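PDB 3PTY: probable arabinosyltransferase C from Mycobacterium tuberculosis, which polymerises arabinose into the arabinan of arabinogalactan and carries, as its C-terminal extracellular part, the lectin-like carbohydrate-binding domain that forms this chain. Local coordinates for residues Ser64-Pro69 with Val140-Met145; Gly134-Gly139 with Gln237-Leu242; Val263-Leu268 with Trp291-Asp296. All blocks are in the same frame, centred on the assembly; numbering follows the deposited sequence.

Interaction 1: residues Ser64-Pro69 with Val140-Met145; sequences SEAFTP and VQVPAM
The methyl of Ala66 sits in the middle of this contact, with its CB 3.6 Å from CG2 of Val142 and, a little further off, against CB of Ala144. Ala66 adopts a left-handed backbone conformation (phi 55°), and this turn ends the extended run of 63-65. Phe67 follows; although its CB does not aim at the other segment, its ring reaches across: CE1 lies 3.7 Å from CB of Ala144, and the ring edge is aimed in plane at the Ala144-Met145 peptide. Phe67 also packs on Ala229 of strand 224-231.

Outside this apolar patch the two backbones pair. Glu65 N reaches Met145 O at 2.8 Å in an almost straight bond (177°), and Met145 N returns a bond of 3.0 Å to Glu65 O. That same carbonyl oxygen also receives a CA-H contact from Ala144. At the outer edge the Glu65 chain, fully stretched as far as its carboxylate (chi1 176°), runs obliquely across the Met145 side chain and brings OE1 to 3.3 Å from Met145 CG.

Glu65 and Met145 thus form one antiparallel hydrogen-bonded pair, their side chains on the same face, as expected where a short outermost strand, 63-65, is added to the antiparallel sheet of a beta-sandwich carbohydrate-binding domain.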
loop_
_atom_site.group_PDB
_atom_site.type_symbol
_atom_site.label_atom_id
_atom_site.label_comp_id
_atom_site.label_asym_id
_atom_site.label_seq_id
_atom_site.Cartn_x
_atom_site.Cartn_y
_atom_site.Cartn_z
ATOM N N SER A 64 37.937 11.720 -6.442
ATOM C CA SER A 64 37.112 11.296 -5.335
ATOM C C SER A 64 37.627 11.994 -4.084
ATOM O O SER A 64 38.762 11.779 -3.669
ATOM C CB SER A 64 37.199 9.783 -5.168
ATOM O OG SER A 64 36.672 9.386 -3.916
ATOM N N GLU A 65 36.799 12.849 -3.501
ATOM C CA GLU A 65 37.128 13.458 -2.225
ATOM C C GLU A 65 36.086 13.026 -1.214
ATOM O O GLU A 65 34.926 13.404 -1.320
ATOM C CB GLU A 65 37.147 14.982 -2.348
ATOM C CG GLU A 65 37.377 15.700 -1.025
ATOM C CD GLU A 65 37.254 17.215 -1.156
ATOM O OE1 GLU A 65 36.331 17.686 -1.852
ATOM O OE2 GLU A 65 38.070 17.934 -0.555
ATOM N N ALA A 66 36.504 12.226 -0.240
ATOM C CA ALA A 66 35.599 11.702 0.776
ATOM C C ALA A 66 34.388 10.947 0.200
ATOM O O ALA A 66 33.337 10.881 0.832
ATOM C CB ALA A 66 35.158 12.817 1.735
ATOM N N PHE A 67 34.544 10.386 -0.996
ATOM C CA PHE A 67 33.598 9.400 -1.531
ATOM C C PHE A 67 34.294 8.045 -1.501
ATOM O O PHE A 67 35.348 7.883 -2.120
ATOM C CB PHE A 67 33.235 9.717 -2.984
ATOM C CG PHE A 67 31.991 10.564 -3.150
ATOM C CD1 PHE A 67 32.043 11.947 -3.006
ATOM C CD2 PHE A 67 30.783 9.976 -3.487
ATOM C CE1 PHE A 67 30.908 12.724 -3.187
ATOM C CE2 PHE A 67 29.639 10.746 -3.660
ATOM C CZ PHE A 67 29.699 12.117 -3.512
ATOM N N THR A 68 33.710 7.073 -0.800
ATOM C CA THR A 68 34.359 5.779 -0.598
ATOM C C THR A 68 33.378 4.629 -0.834
ATOM O O THR A 68 32.170 4.823 -0.751
ATOM C CB THR A 68 34.901 5.661 0.842
ATOM O OG1 THR A 68 33.809 5.770 1.762
ATOM C CG2 THR A 68 35.919 6.761 1.127
ATOM N N PRO A 69 33.902 3.421 -1.112
ATOM C CA PRO A 69 33.032 2.290 -1.458
ATOM C C PRO A 69 32.046 1.942 -0.347
ATOM O O PRO A 69 30.964 1.427 -0.635
ATOM C CB PRO A 69 34.020 1.138 -1.686
ATOM C CG PRO A 69 35.292 1.809 -2.084
ATOM C CD PRO A 69 35.331 3.097 -1.283
ATOM N N VAL A 140 32.677 13.026 12.350
ATOM C CA VAL A 140 32.948 14.334 11.764
ATOM C C VAL A 140 32.631 14.390 10.274
ATOM O O VAL A 140 33.188 13.632 9.482
ATOM C CB VAL A 140 34.413 14.745 11.970
ATOM C CG1 VAL A 140 34.679 16.098 11.325
ATOM C CG2 VAL A 140 34.748 14.773 13.460
ATOM N N GLN A 141 31.746 15.307 9.901
ATOM C CA GLN A 141 31.332 15.458 8.514
ATOM C C GLN A 141 32.317 16.331 7.751
ATOM O O GLN A 141 32.785 17.341 8.268
ATOM C CB GLN A 141 29.929 16.059 8.459
ATOM C CG GLN A 141 28.901 15.234 9.209
ATOM C CD GLN A 141 28.768 13.833 8.642
ATOM O OE1 GLN A 141 28.411 13.657 7.476
ATOM N NE2 GLN A 141 29.057 12.829 9.461
ATOM N N VAL A 142 32.631 15.941 6.517
ATOM C CA VAL A 142 33.566 16.699 5.690
ATOM C C VAL A 142 32.989 16.944 4.294
ATOM O O VAL A 142 32.084 16.232 3.863
ATOM C CB VAL A 142 34.911 15.964 5.559
ATOM C CG1 VAL A 142 35.510 15.702 6.944
ATOM C CG2 VAL A 142 34.727 14.652 4.807
ATOM N N PRO A 143 33.505 17.961 3.587
ATOM C CA PRO A 143 33.068 18.205 2.207
ATOM C C PRO A 143 33.439 17.020 1.318
ATOM O O PRO A 143 34.467 16.385 1.550
ATOM C CB PRO A 143 33.875 19.441 1.791
ATOM C CG PRO A 143 34.309 20.079 3.067
ATOM C CD PRO A 143 34.483 18.964 4.051
ATOM N N ALA A 144 32.624 16.725 0.313
ATOM C CA ALA A 144 32.882 15.566 -0.534
ATOM C C ALA A 144 32.539 15.878 -1.977
ATOM O O ALA A 144 31.612 16.645 -2.255
ATOM C CB ALA A 144 32.092 14.362 -0.038
ATOM N N MET A 145 33.301 15.303 -2.897
ATOM C CA MET A 145 33.085 15.554 -4.317
ATOM C C MET A 145 33.449 14.322 -5.103
ATOM O O MET A 145 34.334 13.573 -4.706
ATOM C CB MET A 145 33.976 16.689 -4.816
ATOM C CG MET A 145 33.849 17.989 -4.062
ATOM S SD MET A 145 34.867 19.234 -4.879
ATOM C CE MET A 145 34.134 19.219 -6.517
#

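Interaction 2: residues Gly134-Gly139 with Gln237-Leu242; sequences GSWRAG and QHWIAL. With CA (calcium ion), chain C; PO4 (phosphate ion), chain D.
Trp136 places its CB and the CD1 edge of its indole over one face of the Trp239 five-membered ring. CB stands 4.0 Å from that ring's centroid, a CH-pi contact, and Trp136 CD1 comes within 3.6 Å of Trp239 CD1. With CG anti to the backbone N (chi1 175°), the Trp136 ring stands up from its neighbour in a T-shaped stack, the planes 75° apart. Trp239 in turn spends its indole N-H in an almost straight bond (175°) from NE1 to O4 of a phosphate ion at 2.8 Å. The phosphate probably comes from the crystallisation liquor, and Arg172 holds it too.

Next to the tryptophans, Gly134, the end of edge strand 133-134, pairs with strand 240-242 in an antiparallel beta-sandwich sheet. Gly134 and Ala241 are a non-hydrogen-bonded pair, and because Gly134 carries no side chain their CA atoms approach to 3.8 Å. Ser135 then grips Ile240 at both ends: Ser135 N bonds to Ile240 O at 2.8 Å, while Ser135 OG accepts a hydrogen bond from Ile240 N, 2.9 Å away.

That serine oxygen is also hydrogen-bonded to Asp231 OD2, so Ser135 acts as a second-shell residue of the calcium site. The calcium itself is bound by the main-chain carbonyl of His238, O to metal 2.4 Å, together with three waters, Asp231 and Asp233. The imidazole of His238 points elsewhere, its NE2 hydrogen-bonded to Glu177.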
loop_
_atom_site.group_PDB
_atom_site.type_symbol
_atom_site.label_atom_id
_atom_site.label_comp_id
_atom_site.label_asym_id
_atom_site.label_seq_id
_atom_site.Cartn_x
_atom_site.Cartn_y
_atom_site.Cartn_z
ATOM N N GLY A 134 30.184 6.432 -2.095
ATOM C CA GLY A 134 29.260 7.255 -1.324
ATOM C C GLY A 134 29.945 8.211 -0.361
ATOM O O GLY A 134 31.077 7.973 0.065
ATOM N N SER A 135 29.254 9.289 0.000
ATOM C CA SER A 135 29.844 10.319 0.860
ATOM C C SER A 135 29.324 10.281 2.294
ATOM O O SER A 135 29.587 11.199 3.069
ATOM C CB SER A 135 29.597 11.712 0.274
ATOM O OG SER A 135 28.207 12.000 0.263
ATOM N N TRP A 136 28.578 9.237 2.654
ATOM C CA TRP A 136 28.117 9.133 4.034
ATOM C C TRP A 136 29.268 8.743 4.955
ATOM O O TRP A 136 30.163 7.991 4.564
ATOM C CB TRP A 136 26.988 8.115 4.190
ATOM C CG TRP A 136 26.590 7.931 5.633
ATOM C CD1 TRP A 136 25.658 8.652 6.325
ATOM C CD2 TRP A 136 27.128 6.977 6.561
ATOM N NE1 TRP A 136 25.577 8.199 7.625
ATOM C CE2 TRP A 136 26.470 7.172 7.794
ATOM C CE3 TRP A 136 28.099 5.977 6.468
ATOM C CZ2 TRP A 136 26.753 6.406 8.924
ATOM C CZ3 TRP A 136 28.380 5.214 7.595
ATOM C CH2 TRP A 136 27.708 5.435 8.804
ATOM N N ARG A 137 29.236 9.264 6.175
ATOM C CA ARG A 137 30.146 8.811 7.218
ATOM C C ARG A 137 29.587 9.142 8.593
ATOM O O ARG A 137 28.771 10.054 8.744
ATOM C CB ARG A 137 31.536 9.430 7.046
ATOM C CG ARG A 137 31.578 10.941 7.226
ATOM C CD ARG A 137 32.944 11.481 6.843
ATOM N NE ARG A 137 33.372 10.949 5.552
ATOM C CZ ARG A 137 34.638 10.836 5.170
ATOM N NH1 ARG A 137 35.619 11.219 5.984
ATOM N NH2 ARG A 137 34.929 10.332 3.979
ATOM N N ALA A 138 30.022 8.385 9.595
ATOM C CA ALA A 138 29.681 8.702 10.971
ATOM C C ALA A 138 30.707 9.695 11.506
ATOM O O ALA A 138 31.768 9.895 10.905
ATOM C CB ALA A 138 29.647 7.430 11.830
ATOM N N GLY A 139 30.389 10.321 12.631
ATOM C CA GLY A 139 31.309 11.254 13.256
ATOM C C GLY A 139 31.442 12.563 12.503
ATOM O O GLY A 139 30.448 13.143 12.068
ATOM N N GLN A 237 22.743 13.804 7.633
ATOM C CA GLN A 237 21.695 13.161 6.849
ATOM C C GLN A 237 21.823 13.478 5.361
ATOM O O GLN A 237 21.163 12.860 4.531
ATOM C CB GLN A 237 20.314 13.588 7.357
ATOM N N HIS A 238 22.672 14.441 5.029
ATOM C CA HIS A 238 22.822 14.862 3.646
ATOM C C HIS A 238 24.048 14.196 3.049
ATOM O O HIS A 238 25.167 14.598 3.331
ATOM C CB HIS A 238 22.946 16.383 3.558
ATOM C CG HIS A 238 22.779 16.923 2.172
ATOM N ND1 HIS A 238 21.607 17.503 1.737
ATOM C CD2 HIS A 238 23.634 16.972 1.123
ATOM C CE1 HIS A 238 21.749 17.894 0.483
ATOM N NE2 HIS A 238 22.969 17.583 0.086
ATOM N N TRP A 239 23.834 13.157 2.251
ATOM C CA TRP A 239 24.939 12.416 1.655
ATOM C C TRP A 239 24.492 11.821 0.325
ATOM O O TRP A 239 23.299 11.790 0.021
ATOM C CB TRP A 239 25.429 11.314 2.605
ATOM C CG TRP A 239 24.330 10.410 3.072
ATOM C CD1 TRP A 239 23.555 10.570 4.187
ATOM C CD2 TRP A 239 23.870 9.213 2.433
ATOM N NE1 TRP A 239 22.646 9.548 4.280
ATOM C CE2 TRP A 239 22.817 8.702 3.216
ATOM C CE3 TRP A 239 24.248 8.525 1.275
ATOM C CZ2 TRP A 239 22.139 7.529 2.881
ATOM C CZ3 TRP A 239 23.572 7.363 0.943
ATOM C CH2 TRP A 239 22.529 6.876 1.746
ATOM N N ILE A 240 25.450 11.347 -0.461
ATOM C CA ILE A 240 25.170 10.840 -1.804
ATOM C C ILE A 240 25.916 9.534 -2.045
ATOM O O ILE A 240 27.090 9.426 -1.709
ATOM C CB ILE A 240 25.646 11.845 -2.880
ATOM C CG1 ILE A 240 25.024 13.224 -2.646
ATOM C CG2 ILE A 240 25.286 11.339 -4.282
ATOM C CD1 ILE A 240 25.594 14.319 -3.550
ATOM N N ALA A 241 25.239 8.546 -2.622
ATOM C CA ALA A 241 25.911 7.329 -3.076
ATOM C C ALA A 241 25.518 7.055 -4.523
ATOM O O ALA A 241 24.345 7.170 -4.880
ATOM C CB ALA A 241 25.548 6.140 -2.190
ATOM N N LEU A 242 26.496 6.691 -5.349
ATOM C CA LEU A 242 26.262 6.504 -6.780
ATOM C C LEU A 242 26.823 5.186 -7.283
ATOM O O LEU A 242 27.717 4.605 -6.673
ATOM C CB LEU A 242 26.905 7.638 -7.591
ATOM C CG LEU A 242 26.467 9.081 -7.308
ATOM C CD1 LEU A 242 27.304 10.041 -8.134
ATOM C CD2 LEU A 242 24.991 9.270 -7.604
HETATM CA CA CA C . 27.367 15.544 3.376
HETATM P P PO4 D . 20.208 7.963 6.910
HETATM O O1 PO4 D . 18.817 8.224 7.443
HETATM O O2 PO4 D . 20.130 6.985 5.757
HETATM O O3 PO4 D . 21.063 7.367 8.008
HETATM O O4 PO4 D . 20.824 9.264 6.447
HETATM O O HOH W 1 28.334 13.178 4.012
HETATM O O HOH W 2 29.663 16.440 2.926
HETATM O O HOH W 3 27.305 15.460 5.935
#

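Interaction 3: residues Val263-Leu268 with Trp291-Asp296; sequences VFLDWL and WRILPD. With AFO (octyl alpha-D-arabinofuranoside), chain B.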
loop_
_atom_site.group_PDB
_atom_site.type_symbol
_atom_site.label_atom_id
_atom_site.label_comp_id
_atom_site.label_asym_id
_atom_site.label_seq_id
_atom_site.Cartn_x
_atom_site.Cartn_y
_atom_site.Cartn_z
ATOM N N VAL A 263 0.958 -13.613 -8.819
ATOM C CA VAL A 263 1.416 -12.304 -8.367
ATOM C C VAL A 263 0.671 -11.905 -7.099
ATOM O O VAL A 263 -0.554 -11.911 -7.075
ATOM C CB VAL A 263 1.142 -11.228 -9.441
ATOM C CG1 VAL A 263 1.701 -9.867 -9.007
ATOM C CG2 VAL A 263 1.719 -11.645 -10.798
ATOM N N PHE A 264 1.410 -11.582 -6.041
ATOM C CA PHE A 264 0.826 -10.979 -4.856
ATOM C C PHE A 264 0.426 -9.552 -5.193
ATOM O O PHE A 264 1.289 -8.732 -5.500
ATOM C CB PHE A 264 1.874 -10.890 -3.744
ATOM C CG PHE A 264 1.667 -11.846 -2.617
ATOM C CD1 PHE A 264 2.608 -12.827 -2.345
ATOM C CD2 PHE A 264 0.550 -11.753 -1.808
ATOM C CE1 PHE A 264 2.428 -13.708 -1.298
ATOM C CE2 PHE A 264 0.363 -12.630 -0.760
ATOM C CZ PHE A 264 1.303 -13.610 -0.505
ATOM N N LEU A 265 -0.858 -9.230 -5.128
ATOM C CA LEU A 265 -1.237 -7.815 -5.223
ATOM C C LEU A 265 -2.585 -7.486 -4.597
ATOM O O LEU A 265 -3.468 -8.339 -4.523
ATOM C CB LEU A 265 -1.164 -7.289 -6.663
ATOM C CG LEU A 265 -1.636 -8.149 -7.834
ATOM C CD1 LEU A 265 -2.936 -8.817 -7.529
ATOM C CD2 LEU A 265 -1.742 -7.299 -9.091
ATOM N N ASP A 266 -2.719 -6.246 -4.135
ATOM C CA ASP A 266 -3.964 -5.761 -3.544
ATOM C C ASP A 266 -5.064 -5.816 -4.599
ATOM O O ASP A 266 -4.807 -5.581 -5.781
ATOM C CB ASP A 266 -3.806 -4.302 -3.093
ATOM C CG ASP A 266 -2.724 -4.113 -2.035
ATOM O OD1 ASP A 266 -2.741 -4.842 -1.022
ATOM O OD2 ASP A 266 -1.862 -3.220 -2.215
ATOM N N TRP A 267 -6.295 -6.077 -4.171
ATOM C CA TRP A 267 -7.422 -6.119 -5.104
ATOM C C TRP A 267 -7.519 -4.833 -5.935
ATOM O O TRP A 267 -7.714 -4.888 -7.148
ATOM C CB TRP A 267 -8.735 -6.373 -4.350
ATOM C CG TRP A 267 -9.933 -6.413 -5.253
ATOM C CD1 TRP A 267 -10.385 -7.485 -5.970
ATOM C CD2 TRP A 267 -10.829 -5.329 -5.542
ATOM N NE1 TRP A 267 -11.502 -7.132 -6.689
ATOM C CE2 TRP A 267 -11.798 -5.815 -6.440
ATOM C CE3 TRP A 267 -10.905 -3.994 -5.126
ATOM C CZ2 TRP A 267 -12.831 -5.018 -6.929
ATOM C CZ3 TRP A 267 -11.935 -3.204 -5.607
ATOM C CH2 TRP A 267 -12.882 -3.717 -6.503
ATOM N N LEU A 268 -7.380 -3.686 -5.274
ATOM C CA LEU A 268 -7.426 -2.374 -5.927
ATOM C C LEU A 268 -6.377 -2.238 -7.019
ATOM O O LEU A 268 -6.661 -1.771 -8.125
ATOM C CB LEU A 268 -7.185 -1.259 -4.901
ATOM C CG LEU A 268 -8.379 -0.472 -4.382
ATOM C CD1 LEU A 268 -7.914 0.641 -3.444
ATOM C CD2 LEU A 268 -9.149 0.089 -5.546
ATOM N N TRP A 291 5.924 -13.018 -7.946
ATOM C CA TRP A 291 6.078 -11.568 -8.031
ATOM C C TRP A 291 5.156 -10.899 -7.024
ATOM O O TRP A 291 4.216 -11.515 -6.519
ATOM C CB TRP A 291 5.710 -11.050 -9.430
ATOM C CG TRP A 291 6.402 -11.734 -10.570
ATOM C CD1 TRP A 291 5.970 -12.845 -11.249
ATOM C CD2 TRP A 291 7.649 -11.357 -11.171
ATOM N NE1 TRP A 291 6.871 -13.173 -12.238
ATOM C CE2 TRP A 291 7.907 -12.276 -12.210
ATOM C CE3 TRP A 291 8.567 -10.325 -10.934
ATOM C CZ2 TRP A 291 9.052 -12.200 -13.004
ATOM C CZ3 TRP A 291 9.701 -10.250 -11.725
ATOM C CH2 TRP A 291 9.935 -11.181 -12.749
ATOM N N ARG A 292 5.426 -9.630 -6.745
ATOM C CA ARG A 292 4.494 -8.807 -5.994
ATOM C C ARG A 292 4.476 -7.434 -6.636
ATOM O O ARG A 292 5.521 -6.914 -7.028
ATOM C CB ARG A 292 4.909 -8.687 -4.521
ATOM C CG ARG A 292 4.032 -7.703 -3.728
ATOM C CD ARG A 292 4.199 -7.869 -2.214
ATOM N NE ARG A 292 5.541 -7.497 -1.786
ATOM C CZ ARG A 292 5.957 -7.499 -0.523
ATOM N NH1 ARG A 292 5.133 -7.859 0.451
ATOM N NH2 ARG A 292 7.198 -7.139 -0.235
ATOM N N ILE A 293 3.292 -6.849 -6.760
ATOM C CA ILE A 293 3.190 -5.489 -7.277
ATOM C C ILE A 293 2.694 -4.581 -6.164
ATOM O O ILE A 293 1.702 -4.885 -5.508
ATOM C CB ILE A 293 2.255 -5.408 -8.498
ATOM C CG1 ILE A 293 2.880 -6.158 -9.683
ATOM C CG2 ILE A 293 1.984 -3.947 -8.863
ATOM C CD1 ILE A 293 1.959 -6.301 -10.903
ATOM N N LEU A 294 3.402 -3.476 -5.947
ATOM C CA LEU A 294 3.106 -2.558 -4.856
ATOM C C LEU A 294 2.798 -1.179 -5.406
ATOM O O LEU A 294 3.371 -0.783 -6.417
ATOM C CB LEU A 294 4.322 -2.433 -3.932
ATOM C CG LEU A 294 4.840 -3.677 -3.222
ATOM C CD1 LEU A 294 6.149 -3.361 -2.524
ATOM C CD2 LEU A 294 3.807 -4.179 -2.225
ATOM N N PRO A 295 1.913 -0.431 -4.723
ATOM C CA PRO A 295 1.666 0.977 -5.047
ATOM C C PRO A 295 2.861 1.801 -4.567
ATOM O O PRO A 295 3.628 1.305 -3.742
ATOM C CB PRO A 295 0.423 1.326 -4.212
ATOM C CG PRO A 295 0.055 0.086 -3.447
ATOM C CD PRO A 295 1.211 -0.847 -3.499
ATOM N N ASP A 296 3.020 3.030 -5.052
ATOM C CA ASP A 296 4.269 3.770 -4.809
ATOM C C ASP A 296 4.505 4.193 -3.349
ATOM O O ASP A 296 5.654 4.347 -2.926
ATOM C CB ASP A 296 4.390 4.987 -5.743
ATOM C CG ASP A 296 3.392 6.082 -5.412
ATOM O OD1 ASP A 296 2.209 5.956 -5.795
ATOM O OD2 ASP A 296 3.794 7.073 -4.773
HETATM C C1 AFO B . -9.307 -9.100 -8.813
HETATM O O1 AFO B . -10.732 -9.173 -8.737
HETATM C C2 AFO B . -8.966 -7.711 -9.340
HETATM O O2 AFO B . -7.920 -7.087 -8.582
HETATM C C3 AFO B . -8.562 -7.900 -10.789
HETATM O O3 AFO B . -9.460 -7.155 -11.604
HETATM C C4 AFO B . -8.748 -9.385 -11.067
HETATM O O4 AFO B . -8.833 -10.034 -9.790
HETATM C C5 AFO B . -7.634 -9.983 -11.924
HETATM O O5 AFO B . -8.098 -11.199 -12.529
HETATM C "C1'" AFO B . -11.227 -10.451 -8.344
HETATM C "C2'" AFO B . -12.731 -10.450 -8.589
HETATM C "C3'" AFO B . -13.459 -11.503 -7.756
HETATM C "C4'" AFO B . -14.902 -11.612 -8.235
HETATM C "C5'" AFO B . -15.349 -10.338 -8.946
HETATM C "C6'" AFO B . -15.651 -9.195 -7.980
HETATM C "C7'" AFO B . -15.871 -7.889 -8.739
HETATM C "C8'" AFO B . -16.265 -6.768 -7.803
HETATM O O HOH W 4 -0.569 -4.503 -4.245
#
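Phe264 O is gripped by two consecutive residues of the other strand: Ile293 N gives it a hydrogen bond of 3.0 Å, and CA of Arg292 adds a CA-H contact at 3.2 Å. The N-H of the same Phe264 bonds to Trp291 O at 2.8 Å, so Phe264 is bonded to the residues on either side of Arg292. These bonds belong to two parallel bridges, Val263 with Trp291 and Phe264 with Arg292, which join strands 262-264 and 291-294 within a mixed sheet.

On one face Val263 turns CG1 anti to its own N (chi1 -176°), and this branch meets CG1 of Ile293 at 4.0 Å, the two side chains crossing obliquely. On the other face CB of Phe264 lies 3.8 Å from CB of Arg292, whose guanidinium leads off to Gln343 through NE.

Beyond Leu265 direct pairing gives way to a water. It donates to Ile293 O at 2.6 Å, accepts from Asp266 N and bonds weakly to Asp266 OD2. The Asp266 and Pro295 side chains cross at about a right angle, with OD2 4.0 Å from Pro295 CG, while OD1 accepts a hydrogen bond from Arg297 N of the second subunit.

Next along, the carbonyl O of Trp267 accepts a hydrogen bond from O2 of octyl arabinofuranoside at 2.6 Å, with that hydroxyl over one face of the indole; Asn22 of the second subunit holds the same ligand. Main-chain bonds, with apolar packing on the sheet faces, hold the strand pair, while the water-bridged end that follows leads into polar contacts with both the neighbouring subunit and the sugar.

Overall arrangement
Interactions 1 and 2 are neighbours, their centres 8 Å apart, and their segments alternate along the chain. Strands 63-65 and 133-134 are the two outermost of one antiparallel sheet, yet the chain just past 63-65 returns to 133-134: Thr68 O lies 2.9 Å from Gly134 N, a probable hydrogen bond, and Phe67 CE2 packs 3.5 Å from Ile240 O. Asp231, a calcium ligand, serves both, bonded through its backbone to Ala144 and through its carboxylate to Ser135. Interaction 3 belongs to the other, mixed sheet, its centre about 39 Å from that of interaction 1 and 32 Å from that of interaction 2. Calcium and arabinofuranoside thus mark separate regions of the domain.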